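Local coordinates for particle-associated glycoside hydrolase (Acinetobacter phage Fri1, PDB 6C72), which probably degrades the capsular polysaccharide of Acinetobacter baumannii as a trimeric phage tailspike depolymerase, helping the virus enter its host, at residues L274-Q288 with T309-N323. Sequence-based numbering, arbitrary orientation.
With ZN (zinc ion), chain H.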
ATOM      1  N   LEU A 274     -21.522  -2.011  -4.943  1.00 29.49           N
ATOM      2  CA  LEU A 274     -21.049  -2.996  -3.984  1.00 29.05           C
ATOM      3  C   LEU A 274     -22.033  -2.988  -2.828  1.00 29.80           C
ATOM      4  O   LEU A 274     -22.218  -1.950  -2.181  1.00 30.19           O
ATOM      5  CB  LEU A 274     -19.636  -2.679  -3.492  1.00 28.51           C
ATOM      6  CG  LEU A 274     -18.554  -2.422  -4.547  1.00 28.06           C
ATOM      7  CD1 LEU A 274     -17.184  -2.417  -3.891  1.00 27.94           C
ATOM      8  CD2 LEU A 274     -18.616  -3.471  -5.636  1.00 27.82           C
ATOM      9  N   VAL A 275     -22.642  -4.140  -2.552  1.00 27.39           N
ATOM     10  CA  VAL A 275     -23.725  -4.242  -1.587  1.00 28.04           C
ATOM     11  C   VAL A 275     -23.370  -5.149  -0.413  1.00 27.86           C
ATOM     12  O   VAL A 275     -23.697  -4.837   0.738  1.00 28.02           O
ATOM     13  CB  VAL A 275     -25.012  -4.728  -2.281  1.00 28.68           C
ATOM     14  CG1 VAL A 275     -26.139  -4.880  -1.298  1.00 29.03           C
ATOM     15  CG2 VAL A 275     -25.384  -3.767  -3.405  1.00 28.99           C
ATOM     16  N   TYR A 276     -22.666  -6.254  -0.670  1.00 28.69           N
ATOM     17  CA  TYR A 276     -22.322  -7.201   0.393  1.00 28.81           C
ATOM     18  C   TYR A 276     -21.111  -7.993  -0.104  1.00 28.70           C
ATOM     19  O   TYR A 276     -21.273  -8.943  -0.876  1.00 29.10           O
ATOM     20  CB  TYR A 276     -23.507  -8.102   0.710  1.00 29.41           C
ATOM     21  CG  TYR A 276     -23.392  -9.047   1.904  1.00 29.62           C
ATOM     22  CD1 TYR A 276     -22.244  -9.118   2.688  1.00 29.45           C
ATOM     23  CD2 TYR A 276     -24.458  -9.885   2.226  1.00 30.04           C
ATOM     24  CE1 TYR A 276     -22.168  -9.993   3.754  1.00 29.79           C
ATOM     25  CE2 TYR A 276     -24.396 -10.767   3.282  1.00 30.26           C
ATOM     26  CZ  TYR A 276     -23.259 -10.826   4.047  1.00 30.30           C
ATOM     27  OH  TYR A 276     -23.224 -11.712   5.110  1.00 31.00           O
ATOM     28  N   CYS A 277     -19.913  -7.581   0.319  1.00 28.38           N
ATOM     29  CA  CYS A 277     -18.668  -8.161  -0.174  1.00 28.54           C
ATOM     30  C   CYS A 277     -17.513  -7.512   0.571  1.00 28.33           C
ATOM     31  O   CYS A 277     -17.670  -6.472   1.215  1.00 27.89           O
ATOM     32  CB  CYS A 277     -18.500  -7.964  -1.684  1.00 28.24           C
ATOM     33  SG  CYS A 277     -18.638  -6.224  -2.237  1.00 27.30           S
ATOM     34  N   HIS A 278     -16.341  -8.133   0.474  1.00 27.19           N
ATOM     35  CA  HIS A 278     -15.144  -7.494   0.998  1.00 27.59           C
ATOM     36  C   HIS A 278     -13.945  -7.870   0.137  1.00 27.46           C
ATOM     37  O   HIS A 278     -13.994  -8.812  -0.659  1.00 27.23           O
ATOM     38  CB  HIS A 278     -14.906  -7.812   2.497  1.00 28.70           C
ATOM     39  CG  HIS A 278     -14.573  -9.244   2.797  1.00 29.32           C
ATOM     40  ND1 HIS A 278     -13.277  -9.700   2.910  1.00 29.93           N
ATOM     41  CD2 HIS A 278     -15.366 -10.311   3.060  1.00 29.59           C
ATOM     42  CE1 HIS A 278     -13.285 -10.988   3.199  1.00 30.54           C
ATOM     43  NE2 HIS A 278     -14.539 -11.382   3.300  1.00 30.33           N
ATOM     44  N   ASP A 279     -12.888  -7.064   0.270  1.00 27.69           N
ATOM     45  CA  ASP A 279     -11.613  -7.233  -0.430  1.00 27.76           C
ATOM     46  C   ASP A 279     -11.816  -7.236  -1.950  1.00 26.86           C
ATOM     47  O   ASP A 279     -11.625  -8.233  -2.641  1.00 26.84           O
ATOM     48  CB  ASP A 279     -10.887  -8.484   0.064  1.00 28.66           C
ATOM     49  CG  ASP A 279     -10.220  -8.263   1.421  1.00 29.78           C
ATOM     50  OD1 ASP A 279     -10.862  -8.461   2.485  1.00 30.28           O
ATOM     51  OD2 ASP A 279      -9.039  -7.864   1.416  1.00 30.29           O
ATOM     52  N   VAL A 280     -12.185  -6.061  -2.450  1.00 27.71           N
ATOM     53  CA  VAL A 280     -12.423  -5.834  -3.866  1.00 27.50           C
ATOM     54  C   VAL A 280     -11.452  -4.777  -4.372  1.00 27.53           C
ATOM     55  O   VAL A 280     -11.229  -3.756  -3.711  1.00 26.97           O
ATOM     56  CB  VAL A 280     -13.878  -5.391  -4.110  1.00 26.30           C
ATOM     57  CG1 VAL A 280     -14.154  -5.223  -5.618  1.00 26.12           C
ATOM     58  CG2 VAL A 280     -14.833  -6.366  -3.449  1.00 26.41           C
ATOM     59  N   THR A 281     -10.872  -5.014  -5.545  1.00 25.81           N
ATOM     60  CA  THR A 281      -9.930  -4.067  -6.117  1.00 26.09           C
ATOM     61  C   THR A 281     -10.330  -3.717  -7.544  1.00 26.01           C
ATOM     62  O   THR A 281     -10.571  -4.606  -8.367  1.00 26.72           O
ATOM     63  CB  THR A 281      -8.499  -4.616  -6.084  1.00 27.74           C
ATOM     64  OG1 THR A 281      -8.096  -4.791  -4.723  1.00 27.78           O
ATOM     65  CG2 THR A 281      -7.540  -3.651  -6.761  1.00 28.05           C
ATOM     66  N   PHE A 282     -10.383  -2.423  -7.825  1.00 26.92           N
ATOM     67  CA  PHE A 282     -10.514  -1.897  -9.174  1.00 27.20           C
ATOM     68  C   PHE A 282      -9.212  -1.195  -9.527  1.00 28.01           C
ATOM     69  O   PHE A 282      -8.752  -0.333  -8.775  1.00 27.68           O
ATOM     70  CB  PHE A 282     -11.687  -0.921  -9.275  1.00 26.28           C
ATOM     71  CG  PHE A 282     -13.030  -1.540  -8.991  1.00 25.45           C
ATOM     72  CD1 PHE A 282     -13.523  -1.603  -7.689  1.00 24.76           C
ATOM     73  CD2 PHE A 282     -13.813  -2.041 -10.024  1.00 25.47           C
ATOM     74  CE1 PHE A 282     -14.775  -2.163  -7.418  1.00 24.16           C
ATOM     75  CE2 PHE A 282     -15.058  -2.598  -9.760  1.00 24.65           C
ATOM     76  CZ  PHE A 282     -15.540  -2.662  -8.455  1.00 24.06           C
ATOM     77  N   LYS A 283      -8.608  -1.583 -10.646  1.00 34.26           N
ATOM     78  CA  LYS A 283      -7.385  -0.966 -11.144  1.00 35.01           C
ATOM     79  C   LYS A 283      -7.589  -0.542 -12.590  1.00 35.34           C
ATOM     80  O   LYS A 283      -7.964  -1.366 -13.428  1.00 35.86           O
ATOM     81  CB  LYS A 283      -6.202  -1.924 -11.041  1.00 36.32           C
ATOM     82  CG  LYS A 283      -4.871  -1.282 -11.403  1.00 36.91           C
ATOM     83  CD  LYS A 283      -3.879  -2.349 -11.831  1.00 38.41           C
ATOM     84  CE  LYS A 283      -3.184  -2.974 -10.633  1.00 38.85           C
ATOM     85  NZ  LYS A 283      -1.990  -2.146 -10.218  1.00 38.63           N
ATOM     86  N   ASN A 284      -7.341   0.739 -12.878  1.00 27.97           N
ATOM     87  CA  ASN A 284      -7.471   1.289 -14.233  1.00 28.25           C
ATOM     88  C   ASN A 284      -8.848   0.985 -14.816  1.00 27.92           C
ATOM     89  O   ASN A 284      -8.982   0.544 -15.964  1.00 28.29           O
ATOM     90  CB  ASN A 284      -6.353   0.789 -15.153  1.00 29.30           C
ATOM     91  CG  ASN A 284      -6.236   1.611 -16.442  1.00 29.23           C
ATOM     92  OD1 ASN A 284      -6.460   2.829 -16.448  1.00 28.74           O
ATOM     93  ND2 ASN A 284      -5.887   0.940 -17.547  1.00 29.57           N
ATOM     94  N   CYS A 285      -9.878   1.153 -13.995  1.00 27.71           N
ATOM     95  CA  CYS A 285     -11.259   1.025 -14.430  1.00 27.47           C
ATOM     96  C   CYS A 285     -11.895   2.404 -14.438  1.00 27.28           C
ATOM     97  O   CYS A 285     -11.419   3.311 -13.771  1.00 27.22           O
ATOM     98  CB  CYS A 285     -12.042   0.084 -13.504  1.00 26.95           C
ATOM     99  SG  CYS A 285     -11.371  -1.596 -13.459  1.00 27.49           S
ATOM    100  N   THR A 286     -12.980   2.569 -15.187  1.00 27.33           N
ATOM    101  CA  THR A 286     -13.700   3.833 -15.180  1.00 27.38           C
ATOM    102  C   THR A 286     -15.158   3.597 -14.821  1.00 27.09           C
ATOM    103  O   THR A 286     -15.678   2.487 -14.961  1.00 26.67           O
ATOM    104  CB  THR A 286     -13.619   4.575 -16.531  1.00 27.67           C
ATOM    105  OG1 THR A 286     -14.467   3.942 -17.497  1.00 27.44           O
ATOM    106  CG2 THR A 286     -12.185   4.629 -17.062  1.00 27.95           C
ATOM    107  N   PHE A 287     -15.794   4.638 -14.293  1.00 27.66           N
ATOM    108  CA  PHE A 287     -17.215   4.630 -13.956  1.00 27.61           C
ATOM    109  C   PHE A 287     -17.804   5.918 -14.517  1.00 28.36           C
ATOM    110  O   PHE A 287     -17.467   7.009 -14.042  1.00 28.87           O
ATOM    111  CB  PHE A 287     -17.434   4.525 -12.441  1.00 27.52           C
ATOM    112  CG  PHE A 287     -16.697   3.371 -11.786  1.00 26.91           C
ATOM    113  CD1 PHE A 287     -15.369   3.504 -11.391  1.00 26.77           C
ATOM    114  CD2 PHE A 287     -17.338   2.154 -11.570  1.00 25.83           C
ATOM    115  CE1 PHE A 287     -14.689   2.458 -10.795  1.00 25.86           C
ATOM    116  CE2 PHE A 287     -16.674   1.096 -10.967  1.00 24.81           C
ATOM    117  CZ  PHE A 287     -15.341   1.247 -10.576  1.00 24.95           C
ATOM    118  N   GLN A 288     -18.633   5.815 -15.555  1.00 35.07           N
ATOM    119  CA  GLN A 288     -19.006   6.996 -16.333  1.00 36.09           C
ATOM    120  C   GLN A 288     -20.504   7.023 -16.586  1.00 36.90           C
ATOM    121  O   GLN A 288     -21.057   6.061 -17.122  1.00 36.63           O
ATOM    122  CB  GLN A 288     -18.245   7.045 -17.665  1.00 36.08           C
ATOM    123  CG  GLN A 288     -16.828   6.519 -17.564  1.00 35.39           C
ATOM    124  CD  GLN A 288     -15.931   6.984 -18.690  1.00 35.66           C
ATOM    125  OE1 GLN A 288     -15.908   8.173 -19.029  1.00 36.39           O
ATOM    126  NE2 GLN A 288     -15.172   6.056 -19.268  1.00 35.19           N
ATOM    127  N   THR A 309     -28.046  -7.967   6.756  1.00 29.89           N
ATOM    128  CA  THR A 309     -26.678  -8.317   7.101  1.00 29.24           C
ATOM    129  C   THR A 309     -25.677  -7.860   6.055  1.00 28.09           C
ATOM    130  O   THR A 309     -24.504  -8.235   6.157  1.00 27.54           O
ATOM    131  CB  THR A 309     -26.543  -9.824   7.281  1.00 29.39           C
ATOM    132  OG1 THR A 309     -27.009 -10.475   6.085  1.00 29.16           O
ATOM    133  CG2 THR A 309     -27.317 -10.301   8.521  1.00 30.60           C
ATOM    134  N   ASP A 310     -26.110  -7.095   5.052  1.00 29.40           N
ATOM    135  CA  ASP A 310     -25.185  -6.559   4.062  1.00 29.08           C
ATOM    136  C   ASP A 310     -24.053  -5.777   4.726  1.00 28.72           C
ATOM    137  O   ASP A 310     -24.275  -4.983   5.647  1.00 28.77           O
ATOM    138  CB  ASP A 310     -25.910  -5.632   3.091  1.00 29.47           C
ATOM    139  CG  ASP A 310     -26.822  -6.356   2.137  1.00 29.64           C
ATOM    140  OD1 ASP A 310     -26.792  -7.605   2.061  1.00 29.21           O
ATOM    141  OD2 ASP A 310     -27.595  -5.643   1.466  1.00 30.12           O
ATOM    142  N   THR A 311     -22.836  -5.989   4.236  1.00 31.27           N
ATOM    143  CA  THR A 311     -21.710  -5.200   4.693  1.00 30.84           C
ATOM    144  C   THR A 311     -20.672  -5.167   3.580  1.00 30.58           C
ATOM    145  O   THR A 311     -20.543  -6.129   2.815  1.00 30.66           O
ATOM    146  CB  THR A 311     -21.117  -5.758   6.002  1.00 30.75           C
ATOM    147  OG1 THR A 311     -20.103  -4.861   6.476  1.00 30.33           O
ATOM    148  CG2 THR A 311     -20.504  -7.134   5.797  1.00 30.80           C
ATOM    149  N   VAL A 312     -19.975  -4.032   3.458  1.00 24.27           N
ATOM    150  CA  VAL A 312     -18.925  -3.854   2.460  1.00 23.61           C
ATOM    151  C   VAL A 312     -17.715  -3.229   3.123  1.00 23.53           C
ATOM    152  O   VAL A 312     -17.842  -2.225   3.829  1.00 23.81           O
ATOM    153  CB  VAL A 312     -19.369  -2.987   1.271  1.00 23.32           C
ATOM    154  CG1 VAL A 312     -18.185  -2.784   0.337  1.00 22.77           C
ATOM    155  CG2 VAL A 312     -20.501  -3.669   0.533  1.00 23.47           C
ATOM    156  N   TYR A 313     -16.546  -3.817   2.900  1.00 23.25           N
ATOM    157  CA  TYR A 313     -15.333  -3.275   3.481  1.00 23.26           C
ATOM    158  C   TYR A 313     -14.145  -3.803   2.690  1.00 22.91           C
ATOM    159  O   TYR A 313     -14.267  -4.767   1.939  1.00 22.76           O
ATOM    160  CB  TYR A 313     -15.223  -3.614   4.980  1.00 23.82           C
ATOM    161  CG  TYR A 313     -15.380  -5.076   5.328  1.00 24.03           C
ATOM    162  CD1 TYR A 313     -16.642  -5.656   5.436  1.00 24.30           C
ATOM    163  CD2 TYR A 313     -14.264  -5.880   5.559  1.00 24.03           C
ATOM    164  CE1 TYR A 313     -16.790  -6.986   5.751  1.00 24.54           C
ATOM    165  CE2 TYR A 313     -14.407  -7.219   5.880  1.00 24.26           C
ATOM    166  CZ  TYR A 313     -15.675  -7.767   5.972  1.00 24.50           C
ATOM    167  OH  TYR A 313     -15.831  -9.106   6.284  1.00 24.78           O
ATOM    168  N   ASN A 314     -12.994  -3.141   2.855  1.00 22.88           N
ATOM    169  CA  ASN A 314     -11.746  -3.502   2.176  1.00 22.71           C
ATOM    170  C   ASN A 314     -11.904  -3.380   0.656  1.00 22.33           C
ATOM    171  O   ASN A 314     -11.912  -4.358  -0.081  1.00 22.26           O
ATOM    172  CB  ASN A 314     -11.288  -4.920   2.576  1.00 22.91           C
ATOM    173  CG  ASN A 314     -11.173  -5.111   4.107  1.00 23.39           C
ATOM    174  OD1 ASN A 314     -11.139  -4.140   4.867  1.00 23.61           O
ATOM    175  ND2 ASN A 314     -11.058  -6.364   4.550  1.00 23.62           N
ATOM    176  N   VAL A 315     -12.021  -2.135   0.200  1.00 23.96           N
ATOM    177  CA  VAL A 315     -12.176  -1.827  -1.215  1.00 24.26           C
ATOM    178  C   VAL A 315     -11.077  -0.861  -1.620  1.00 24.48           C
ATOM    179  O   VAL A 315     -10.853   0.149  -0.942  1.00 24.72           O
ATOM    180  CB  VAL A 315     -13.559  -1.229  -1.526  1.00 24.73           C
ATOM    181  CG1 VAL A 315     -13.698  -0.961  -3.027  1.00 25.12           C
ATOM    182  CG2 VAL A 315     -14.667  -2.165  -1.017  1.00 24.52           C
ATOM    183  N   THR A 316     -10.390  -1.168  -2.715  1.00 28.23           N
ATOM    184  CA  THR A 316      -9.314  -0.319  -3.194  1.00 28.46           C
ATOM    185  C   THR A 316      -9.572   0.045  -4.646  1.00 29.30           C
ATOM    186  O   THR A 316      -9.707  -0.839  -5.502  1.00 29.52           O
ATOM    187  CB  THR A 316      -7.958  -1.006  -3.029  1.00 27.74           C
ATOM    188  OG1 THR A 316      -7.786  -1.382  -1.658  1.00 26.94           O
ATOM    189  CG2 THR A 316      -6.828  -0.070  -3.412  1.00 27.76           C
ATOM    190  N   LEU A 317      -9.604   1.342  -4.923  1.00 25.98           N
ATOM    191  CA  LEU A 317      -9.766   1.871  -6.269  1.00 26.78           C
ATOM    192  C   LEU A 317      -8.475   2.607  -6.649  1.00 26.90           C
ATOM    193  O   LEU A 317      -8.173   3.673  -6.094  1.00 26.85           O
ATOM    194  CB  LEU A 317     -10.986   2.783  -6.321  1.00 27.38           C
ATOM    195  CG  LEU A 317     -12.245   2.049  -5.850  1.00 27.20           C
ATOM    196  CD1 LEU A 317     -12.775   2.581  -4.507  1.00 26.60           C
ATOM    197  CD2 LEU A 317     -13.335   2.051  -6.923  1.00 27.10           C
ATOM    198  N   ILE A 318      -7.715   2.031  -7.579  1.00 29.82           N
ATOM    199  CA  ILE A 318      -6.403   2.532  -7.976  1.00 29.34           C
ATOM    200  C   ILE A 318      -6.498   3.012  -9.417  1.00 29.95           C
ATOM    201  O   ILE A 318      -6.897   2.246 -10.306  1.00 30.37           O
ATOM    202  CB  ILE A 318      -5.318   1.450  -7.860  1.00 28.53           C
ATOM    203  CG1 ILE A 318      -5.469   0.662  -6.562  1.00 27.84           C
ATOM    204  CG2 ILE A 318      -3.934   2.063  -7.973  1.00 27.81           C
ATOM    205  CD1 ILE A 318      -4.723  -0.685  -6.562  1.00 27.35           C
ATOM    206  N   ASN A 319      -6.119   4.269  -9.650  1.00 22.98           N
ATOM    207  CA  ASN A 319      -6.025   4.823 -11.004  1.00 23.27           C
ATOM    208  C   ASN A 319      -7.341   4.632 -11.760  1.00 23.01           C
ATOM    209  O   ASN A 319      -7.366   4.229 -12.922  1.00 23.33           O
ATOM    210  CB  ASN A 319      -4.843   4.204 -11.759  1.00 23.93           C
ATOM    211  CG  ASN A 319      -4.581   4.876 -13.088  1.00 24.41           C
ATOM    212  OD1 ASN A 319      -4.940   6.036 -13.292  1.00 24.28           O
ATOM    213  ND2 ASN A 319      -3.955   4.152 -14.004  1.00 25.04           N
ATOM    214  N   CYS A 320      -8.449   4.913 -11.088  1.00 26.34           N
ATOM    215  CA  CYS A 320      -9.772   4.815 -11.682  1.00 26.42           C
ATOM    216  C   CYS A 320     -10.293   6.207 -11.998  1.00 26.53           C
ATOM    217  O   CYS A 320      -9.814   7.206 -11.459  1.00 26.93           O
ATOM    218  CB  CYS A 320     -10.745   4.086 -10.739  1.00 26.27           C
ATOM    219  SG  CYS A 320     -10.335   2.336 -10.499  1.00 26.22           S
ATOM    220  N   VAL A 321     -11.269   6.266 -12.899  1.00 25.67           N
ATOM    221  CA  VAL A 321     -11.930   7.508 -13.280  1.00 25.61           C
ATOM    222  C   VAL A 321     -13.398   7.416 -12.886  1.00 24.87           C
ATOM    223  O   VAL A 321     -14.072   6.429 -13.202  1.00 24.13           O
ATOM    224  CB  VAL A 321     -11.795   7.798 -14.789  1.00 25.36           C
ATOM    225  CG1 VAL A 321     -12.645   9.023 -15.171  1.00 25.36           C
ATOM    226  CG2 VAL A 321     -10.331   8.002 -15.178  1.00 25.76           C
ATOM    227  N   PHE A 322     -13.879   8.427 -12.176  1.00 26.08           N
ATOM    228  CA  PHE A 322     -15.289   8.616 -11.900  1.00 25.29           C
ATOM    229  C   PHE A 322     -15.713   9.880 -12.628  1.00 25.67           C
ATOM    230  O   PHE A 322     -15.172  10.956 -12.363  1.00 26.58           O
ATOM    231  CB  PHE A 322     -15.550   8.737 -10.402  1.00 25.17           C
ATOM    232  CG  PHE A 322     -14.973   7.613  -9.601  1.00 25.07           C
ATOM    233  CD1 PHE A 322     -15.692   6.435  -9.416  1.00 24.19           C
ATOM    234  CD2 PHE A 322     -13.723   7.739  -9.008  1.00 26.17           C
ATOM    235  CE1 PHE A 322     -15.162   5.387  -8.675  1.00 24.27           C
ATOM    236  CE2 PHE A 322     -13.185   6.697  -8.251  1.00 26.34           C
ATOM    237  CZ  PHE A 322     -13.907   5.513  -8.088  1.00 25.33           C
ATOM    238  N   ASN A 323     -16.663   9.752 -13.545  1.00 26.00           N
ATOM    239  CA  ASN A 323     -16.993  10.848 -14.444  1.00 26.45           C
ATOM    240  C   ASN A 323     -18.496  10.909 -14.648  1.00 26.18           C
ATOM    241  O   ASN A 323     -19.118   9.906 -15.000  1.00 25.61           O
ATOM    242  CB  ASN A 323     -16.259  10.667 -15.785  1.00 26.49           C
ATOM    243  CG  ASN A 323     -16.329  11.889 -16.661  1.00 27.04           C
ATOM    244  OD1 ASN A 323     -16.895  12.909 -16.278  1.00 27.55           O
ATOM    245  ND2 ASN A 323     -15.738  11.800 -17.850  1.00 26.97           N
TER
HETATM  246 ZN    ZN H 805     -15.155 -13.297   3.666  1.00 38.99          ZN
HETATM  247  O   HOH W   1     -22.834  -9.802   7.668  1.00 31.56           O
HETATM  248  O   HOH W   2      -9.115  -3.763  -1.640  1.00 35.80           O
HETATM  249  O   HOH W   3      -8.006   4.820 -15.450  1.00 29.97           O
HETATM  250  O   HOH W   4      -4.784   5.193 -16.692  1.00 36.42           O
HETATM  251  O   HOH W   5     -17.230 -13.135   3.446  1.00 27.49           O
HETATM  252  O   HOH W   6     -14.701 -13.264   5.883  1.00 24.13           O
HETATM  253  O   HOH W   7     -15.900 -15.290   4.544  1.00 38.94           O
HETATM  254  O   HOH W   8     -13.519 -14.579   2.724  1.00 32.95           O
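His278 and Tyr313 lie side by side with their rings nearly parallel (2°) but slid apart: Tyr313 OH sits over the rim of one imidazole face, while His278 CB stands over the centre of the phenol, 3.5 Å from the ring centroid. At the imidazole edge, ND1 donates in the ring plane to the anti lone pair of Asp279 OD1 (2.7 Å), and NE2 binds a zinc ion (2.0 Å) that four waters also hold. Asn314 ND2 gives OD1 a second, nearly straight bond (2.9 Å, 169°) from above the carboxylate plane, so two donors hold the carboxylate that probably orients the zinc-binding imidazole; Asp279 OD2 turns to Asn352 of a neighbouring subunit. Tyr276 carries Asp310 CA and Thr309 O over one face; its OH bonds Asp250, and water 1 links it to Thr309 O. Inside, Phe287 and Phe322 run near parallel with little overlap, CD1 of the first 3.3 Å from CE1 of the second. Leu317 CD2 meets Phe282 CD1 (3.7 Å) and Phe287 CE1. Parallel backbone bonds, with like residues aligned at Val280–Val315, Thr281–Thr316, Cys285–Cys320 and Phe287–Phe322, mark successive coils of a parallel beta-helix, the fold common among phage tailspikes.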